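PDB 6Q9M: RIM-binding protein, isoform F from Drosophila melanogaster, which probably acts as an active-zone scaffold that couples synaptic vesicle recruitment to release sites, here represented by its central array of fibronectin type III domains. Local coordinates for residues Ser117-Trp122 with Met147-Ile152; Gln160-Val165 with Gly196-Phe201. All coordinates share one frame; numbering follows the deposited sequence.

Interaction 1 (Ser117-Trp122 with Met147-Ile152)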
loop_
_atom_site.group_PDB
_atom_site.type_symbol
_atom_site.label_atom_id
_atom_site.label_comp_id
_atom_site.label_asym_id
_atom_site.label_seq_id
_atom_site.Cartn_x
_atom_site.Cartn_y
_atom_site.Cartn_z
ATOM N N SER A 117 10.334 12.971 -3.923
ATOM C CA SER A 117 10.300 11.522 -4.051
ATOM C C SER A 117 9.117 10.956 -3.278
ATOM O O SER A 117 8.514 11.628 -2.441
ATOM C CB SER A 117 11.602 10.908 -3.551
ATOM O OG SER A 117 11.673 11.013 -2.137
ATOM N N ALA A 118 8.819 9.686 -3.551
ATOM C CA ALA A 118 7.752 8.967 -2.869
ATOM C C ALA A 118 7.994 7.474 -3.040
ATOM O O ALA A 118 8.612 7.043 -4.016
ATOM C CB ALA A 118 6.366 9.355 -3.411
ATOM N N VAL A 119 7.542 6.692 -2.069
ATOM C CA VAL A 119 7.555 5.237 -2.186
ATOM C C VAL A 119 6.185 4.810 -2.697
ATOM O O VAL A 119 5.155 5.160 -2.106
ATOM C CB VAL A 119 7.908 4.560 -0.850
ATOM C CG1 VAL A 119 7.511 3.060 -0.844
ATOM C CG2 VAL A 119 9.400 4.704 -0.570
ATOM N N ILE A 120 6.178 4.073 -3.803
ATOM C CA ILE A 120 4.963 3.585 -4.443
ATOM C C ILE A 120 4.853 2.095 -4.169
ATOM O O ILE A 120 5.761 1.334 -4.517
ATOM C CB ILE A 120 4.978 3.829 -5.965
ATOM C CG1 ILE A 120 5.310 5.292 -6.304
ATOM C CG2 ILE A 120 3.662 3.359 -6.580
ATOM C CD1 ILE A 120 4.298 6.292 -5.805
ATOM N N SER A 121 3.717 1.680 -3.608
ATOM C CA SER A 121 3.377 0.289 -3.335
ATOM C C SER A 121 2.110 -0.098 -4.094
ATOM O O SER A 121 1.286 0.758 -4.449
ATOM C CB SER A 121 3.141 0.060 -1.839
ATOM O OG SER A 121 4.249 0.518 -1.076
ATOM N N TRP A 122 1.948 -1.403 -4.320
ATOM C CA TRP A 122 0.744 -1.914 -4.960
ATOM C C TRP A 122 0.556 -3.381 -4.592
ATOM O O TRP A 122 1.421 -4.016 -3.979
ATOM C CB TRP A 122 0.796 -1.744 -6.483
ATOM C CG TRP A 122 1.935 -2.448 -7.145
ATOM C CD1 TRP A 122 1.906 -3.679 -7.732
ATOM C CD2 TRP A 122 3.274 -1.955 -7.312
ATOM N NE1 TRP A 122 3.146 -3.981 -8.256
ATOM C CE2 TRP A 122 4.003 -2.945 -8.003
ATOM C CE3 TRP A 122 3.925 -0.773 -6.941
ATOM C CZ2 TRP A 122 5.356 -2.798 -8.316
ATOM C CZ3 TRP A 122 5.248 -0.627 -7.259
ATOM C CH2 TRP A 122 5.956 -1.637 -7.943
ATOM N N MET A 147 8.323 -7.947 -6.939
ATOM C CA MET A 147 8.499 -6.611 -6.383
ATOM C C MET A 147 7.174 -5.875 -6.405
ATOM O O MET A 147 6.485 -5.866 -7.431
ATOM C CB MET A 147 9.527 -5.812 -7.175
ATOM C CG MET A 147 10.220 -4.785 -6.322
ATOM S SD MET A 147 11.735 -5.482 -5.663
ATOM C CE MET A 147 12.887 -5.021 -6.959
ATOM N N TYR A 148 6.822 -5.255 -5.274
ATOM C CA TYR A 148 5.549 -4.555 -5.112
ATOM C C TYR A 148 5.734 -3.151 -4.552
ATOM O O TYR A 148 4.753 -2.520 -4.140
ATOM C CB TYR A 148 4.618 -5.348 -4.188
ATOM C CG TYR A 148 5.243 -5.644 -2.844
ATOM C CD1 TYR A 148 6.097 -6.728 -2.675
ATOM C CD2 TYR A 148 4.992 -4.832 -1.747
ATOM C CE1 TYR A 148 6.678 -7.005 -1.442
ATOM C CE2 TYR A 148 5.572 -5.108 -0.490
ATOM C CZ TYR A 148 6.413 -6.192 -0.354
ATOM O OH TYR A 148 7.001 -6.475 0.873
ATOM N N ARG A 149 6.962 -2.660 -4.497
ATOM C CA ARG A 149 7.269 -1.326 -4.013
ATOM C C ARG A 149 8.339 -0.749 -4.912
ATOM O O ARG A 149 9.195 -1.483 -5.423
ATOM C CB ARG A 149 7.803 -1.324 -2.568
ATOM C CG ARG A 149 6.773 -1.489 -1.471
ATOM C CD ARG A 149 7.317 -0.940 -0.137
ATOM N NE ARG A 149 7.129 -1.852 0.989
ATOM C CZ ARG A 149 5.958 -2.107 1.577
ATOM N NH1 ARG A 149 4.855 -1.522 1.130
ATOM N NH2 ARG A 149 5.886 -2.959 2.604
ATOM N N HIS A 150 8.309 0.569 -5.075
ATOM C CA HIS A 150 9.401 1.236 -5.771
ATOM C C HIS A 150 9.418 2.715 -5.429
ATOM O O HIS A 150 8.375 3.376 -5.471
ATOM C CB HIS A 150 9.295 1.068 -7.280
ATOM C CG HIS A 150 10.411 1.726 -8.005
ATOM N ND1 HIS A 150 11.689 1.217 -8.002
ATOM C CD2 HIS A 150 10.464 2.882 -8.706
ATOM C CE1 HIS A 150 12.480 2.013 -8.692
ATOM N NE2 HIS A 150 11.765 3.041 -9.110
ATOM N N THR A 151 10.600 3.232 -5.129
ATOM C CA THR A 151 10.765 4.657 -4.887
ATOM C C THR A 151 10.885 5.413 -6.206
ATOM O O THR A 151 11.732 5.079 -7.040
ATOM C CB THR A 151 12.004 4.904 -4.035
ATOM O OG1 THR A 151 11.878 4.206 -2.790
ATOM C CG2 THR A 151 12.151 6.395 -3.782
ATOM N N ILE A 152 10.027 6.416 -6.409
ATOM C CA ILE A 152 10.138 7.326 -7.548
ATOM C C ILE A 152 10.842 8.596 -7.093
ATOM O O ILE A 152 10.580 9.105 -5.995
ATOM C CB ILE A 152 8.765 7.650 -8.174
ATOM C CG1 ILE A 152 7.753 8.085 -7.105
ATOM C CG2 ILE A 152 8.264 6.462 -9.010
ATOM C CD1 ILE A 152 6.506 8.773 -7.678
#

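Interaction 2 (Gln160-Val165 with Gly196-Phe201)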
loop_
_atom_site.group_PDB
_atom_site.type_symbol
_atom_site.label_atom_id
_atom_site.label_comp_id
_atom_site.label_asym_id
_atom_site.label_seq_id
_atom_site.Cartn_x
_atom_site.Cartn_y
_atom_site.Cartn_z
ATOM N N GLN A 160 1.496 18.040 -7.721
ATOM C CA GLN A 160 0.561 16.932 -7.748
ATOM C C GLN A 160 0.999 15.895 -8.762
ATOM O O GLN A 160 1.377 16.230 -9.885
ATOM C CB GLN A 160 -0.842 17.410 -8.094
ATOM C CG GLN A 160 -1.646 17.772 -6.882
ATOM C CD GLN A 160 -2.420 19.036 -7.096
ATOM O OE1 GLN A 160 -2.345 19.645 -8.163
ATOM N NE2 GLN A 160 -3.167 19.449 -6.087
ATOM N N TYR A 161 0.895 14.627 -8.372
ATOM C CA TYR A 161 1.310 13.528 -9.219
ATOM C C TYR A 161 0.246 12.441 -9.190
ATOM O O TYR A 161 -0.357 12.167 -8.146
ATOM C CB TYR A 161 2.654 12.973 -8.770
ATOM C CG TYR A 161 3.797 13.915 -9.042
ATOM C CD1 TYR A 161 4.263 14.114 -10.343
ATOM C CD2 TYR A 161 4.400 14.627 -8.007
ATOM C CE1 TYR A 161 5.315 14.965 -10.597
ATOM C CE2 TYR A 161 5.452 15.502 -8.259
ATOM C CZ TYR A 161 5.902 15.667 -9.559
ATOM O OH TYR A 161 6.950 16.517 -9.825
ATOM N N ARG A 162 0.006 11.850 -10.357
ATOM C CA ARG A 162 -0.806 10.653 -10.494
ATOM C C ARG A 162 0.100 9.526 -10.961
ATOM O O ARG A 162 0.685 9.606 -12.049
ATOM C CB ARG A 162 -1.941 10.877 -11.485
ATOM C CG ARG A 162 -2.721 9.613 -11.807
ATOM C CD ARG A 162 -4.058 9.970 -12.439
ATOM N NE ARG A 162 -5.002 10.487 -11.455
ATOM C CZ ARG A 162 -6.234 10.876 -11.763
ATOM N NH1 ARG A 162 -6.635 10.794 -13.026
ATOM N NH2 ARG A 162 -7.062 11.349 -10.823
ATOM N N VAL A 163 0.192 8.462 -10.172
ATOM C CA VAL A 163 1.047 7.338 -10.532
ATOM C C VAL A 163 0.170 6.109 -10.699
ATOM O O VAL A 163 -0.746 5.881 -9.896
ATOM C CB VAL A 163 2.176 7.133 -9.493
ATOM C CG1 VAL A 163 1.642 7.186 -8.122
ATOM C CG2 VAL A 163 2.915 5.805 -9.752
ATOM N N THR A 164 0.421 5.361 -11.773
ATOM C CA THR A 164 -0.284 4.128 -12.104
ATOM C C THR A 164 0.712 2.977 -12.164
ATOM O O THR A 164 1.915 3.182 -12.354
ATOM C CB THR A 164 -1.004 4.234 -13.447
ATOM O OG1 THR A 164 -0.023 4.255 -14.486
ATOM C CG2 THR A 164 -1.811 5.517 -13.527
ATOM N N VAL A 165 0.197 1.758 -12.023
ATOM C CA VAL A 165 1.000 0.545 -12.108
ATOM C C VAL A 165 0.272 -0.458 -12.994
ATOM O O VAL A 165 -0.933 -0.670 -12.839
ATOM C CB VAL A 165 1.275 -0.057 -10.720
ATOM C CG1 VAL A 165 2.115 -1.333 -10.856
ATOM C CG2 VAL A 165 1.976 0.957 -9.829
ATOM N N GLY A 196 -4.843 -1.255 -14.769
ATOM C CA GLY A 196 -4.162 -0.888 -13.539
ATOM C C GLY A 196 -4.856 0.274 -12.856
ATOM O O GLY A 196 -5.581 1.054 -13.483
ATOM N N ALA A 197 -4.613 0.371 -11.549
ATOM C CA ALA A 197 -5.165 1.414 -10.702
ATOM C C ALA A 197 -4.165 2.561 -10.574
ATOM O O ALA A 197 -3.072 2.538 -11.156
ATOM C CB ALA A 197 -5.536 0.849 -9.329
ATOM N N TYR A 198 -4.535 3.571 -9.782
ATOM C CA TYR A 198 -3.722 4.777 -9.676
ATOM C C TYR A 198 -3.825 5.376 -8.279
ATOM O O TYR A 198 -4.760 5.097 -7.524
ATOM C CB TYR A 198 -4.131 5.821 -10.727
ATOM C CG TYR A 198 -5.429 6.566 -10.434
ATOM C CD1 TYR A 198 -5.453 7.680 -9.596
ATOM C CD2 TYR A 198 -6.620 6.181 -11.038
ATOM C CE1 TYR A 198 -6.641 8.372 -9.347
ATOM C CE2 TYR A 198 -7.812 6.865 -10.796
ATOM C CZ TYR A 198 -7.819 7.956 -9.949
ATOM O OH TYR A 198 -9.007 8.626 -9.708
ATOM N N ALA A 199 -2.871 6.254 -7.970
ATOM C CA ALA A 199 -2.882 7.002 -6.722
ATOM C C ALA A 199 -2.529 8.455 -7.000
ATOM O O ALA A 199 -1.643 8.744 -7.808
ATOM C CB ALA A 199 -1.892 6.412 -5.709
ATOM N N ASP A 200 -3.230 9.363 -6.336
ATOM C CA ASP A 200 -2.942 10.786 -6.404
ATOM C C ASP A 200 -2.281 11.220 -5.103
ATOM O O ASP A 200 -2.737 10.847 -4.019
ATOM C CB ASP A 200 -4.219 11.606 -6.630
ATOM C CG ASP A 200 -4.813 11.402 -8.024
ATOM O OD1 ASP A 200 -4.039 11.167 -8.995
ATOM O OD2 ASP A 200 -6.059 11.478 -8.147
ATOM N N PHE A 201 -1.216 12.013 -5.214
ATOM C CA PHE A 201 -0.543 12.561 -4.043
ATOM C C PHE A 201 0.155 13.851 -4.448
ATOM O O PHE A 201 0.258 14.175 -5.633
ATOM C CB PHE A 201 0.455 11.552 -3.442
ATOM C CG PHE A 201 1.719 11.376 -4.251
ATOM C CD1 PHE A 201 1.780 10.438 -5.279
ATOM C CD2 PHE A 201 2.852 12.130 -3.969
ATOM C CE1 PHE A 201 2.941 10.268 -6.025
ATOM C CE2 PHE A 201 4.033 11.970 -4.717
ATOM C CZ PHE A 201 4.073 11.043 -5.749
#

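Interaction 1 (Ser117-Trp122 with Met147-Ile152)
Ser117-Trp122 and Met147-Ile152 meet as antiparallel neighbours in the three-stranded sheet of a fibronectin type III domain, their strand directions 153° apart. Ala118 with Ile152 and Ile120 with His150 are hydrogen-bonded pairs; the shortest bond runs from His150 N to Ile120 O, 2.7 Å. Trp122 N extends the pairing to Tyr148 O at 3.0 Å. With CG held between its backbone N and carbonyl carbon (chi1 60°), Trp122 folds its indole back over the partner chain, one face receiving Tyr148 O and Arg149 N, while Tyr148 CA makes a CH-pi contact 4.0 Å from the five-membered-ring centroid. Replacing the indole by an alanine side chain is likely to strip the Tyr148-Arg149 backbone of this aromatic cover and to open a gap beside Val133 and Val143. On the same inward face, Ile152 CG1 meets Ile120 CG1 at 3.8 Å. Across the other face, Arg149 NH1 donates to Ser121 OG (3.1 Å, 159°) in the guanidinium plane, as the Tyr148 ring backs that group and Asp6 takes NH2 in a salt bridge. Strand 106-111 bonds to the far edge of strand 118-123 through Ser111 and Arg109, and strands 131-135 and 138-143 pack against the Trp122-Ile152 face.

Interaction 2 (Gln160-Val165 with Gly196-Phe201)
Asp200 OD1 accepts Arg162 NE at 2.7 Å, the shortest polar bond between Gln160-Val165 and Gly196-Phe201, and OD2 takes NH2 of the same arginine at 2.9 Å. Both oxygens use their syn lone pairs, both bonds are close to straight, and the carboxylate and the side-on guanidinium lie nearly coplanar. Arg162 extends with CG opposite its backbone N (chi1 173°) and then bends at chi3, which brings NE alongside Asp200 and lays the guanidinium over Tyr198. Its CZ stands 4.0 Å from the Tyr198 ring centroid, over the face: a cation-pi contact, although the two planes are inclined by 41°. These residues share one face of an antiparallel pair in the four-stranded sheet of the fibronectin type III domain, where strand 198-202 is outermost and strand 160-167 lies between it and strand 131-135. Backbone bonds join Tyr161 with Phe201 and Val163 with Ala199 in both directions, followed by a weak one from Val165 N to Ala197 O. On the other face, Phe201 receives Tyr161 CB over its ring, 3.9 Å from CZ, and Val163 CG1 at its edge, 3.9 Å from Phe201 CE1. Tyr161 sends its hydroxyl on to Ala156 N. The chemistry is thus two-sided: on the exposed face, the paired charges and aromatic ring would probably fix the guanidinium's rotation, whereas the apolar face of Val163, Ala199 and Phe201 packs on strands 106-111 and 118-123.

How the interactions relate
Interactions 1 and 2 lie in the two facing sheets of one beta-sandwich, with centres about 11 Å apart. Strands 118-123 and 149-152 of interaction 1 belong to the three-stranded sheet; strands 160-167 and 198-202 of interaction 2 belong to the four-stranded one. They come in series along the chain, strand 149-152 being followed, after a short connection, by strand 160-167. Their inward faces touch: Ile120 CD1 packs on Val163 CG1 at 3.6 Å, Ala118 CB on Phe201 CZ at 3.7 Å, and Trp122 CD2 on Val165 CG1 at 3.8 Å. These apolar contacts between the sheets form part of the hydrophobic core of this fibronectin type III domain within the array.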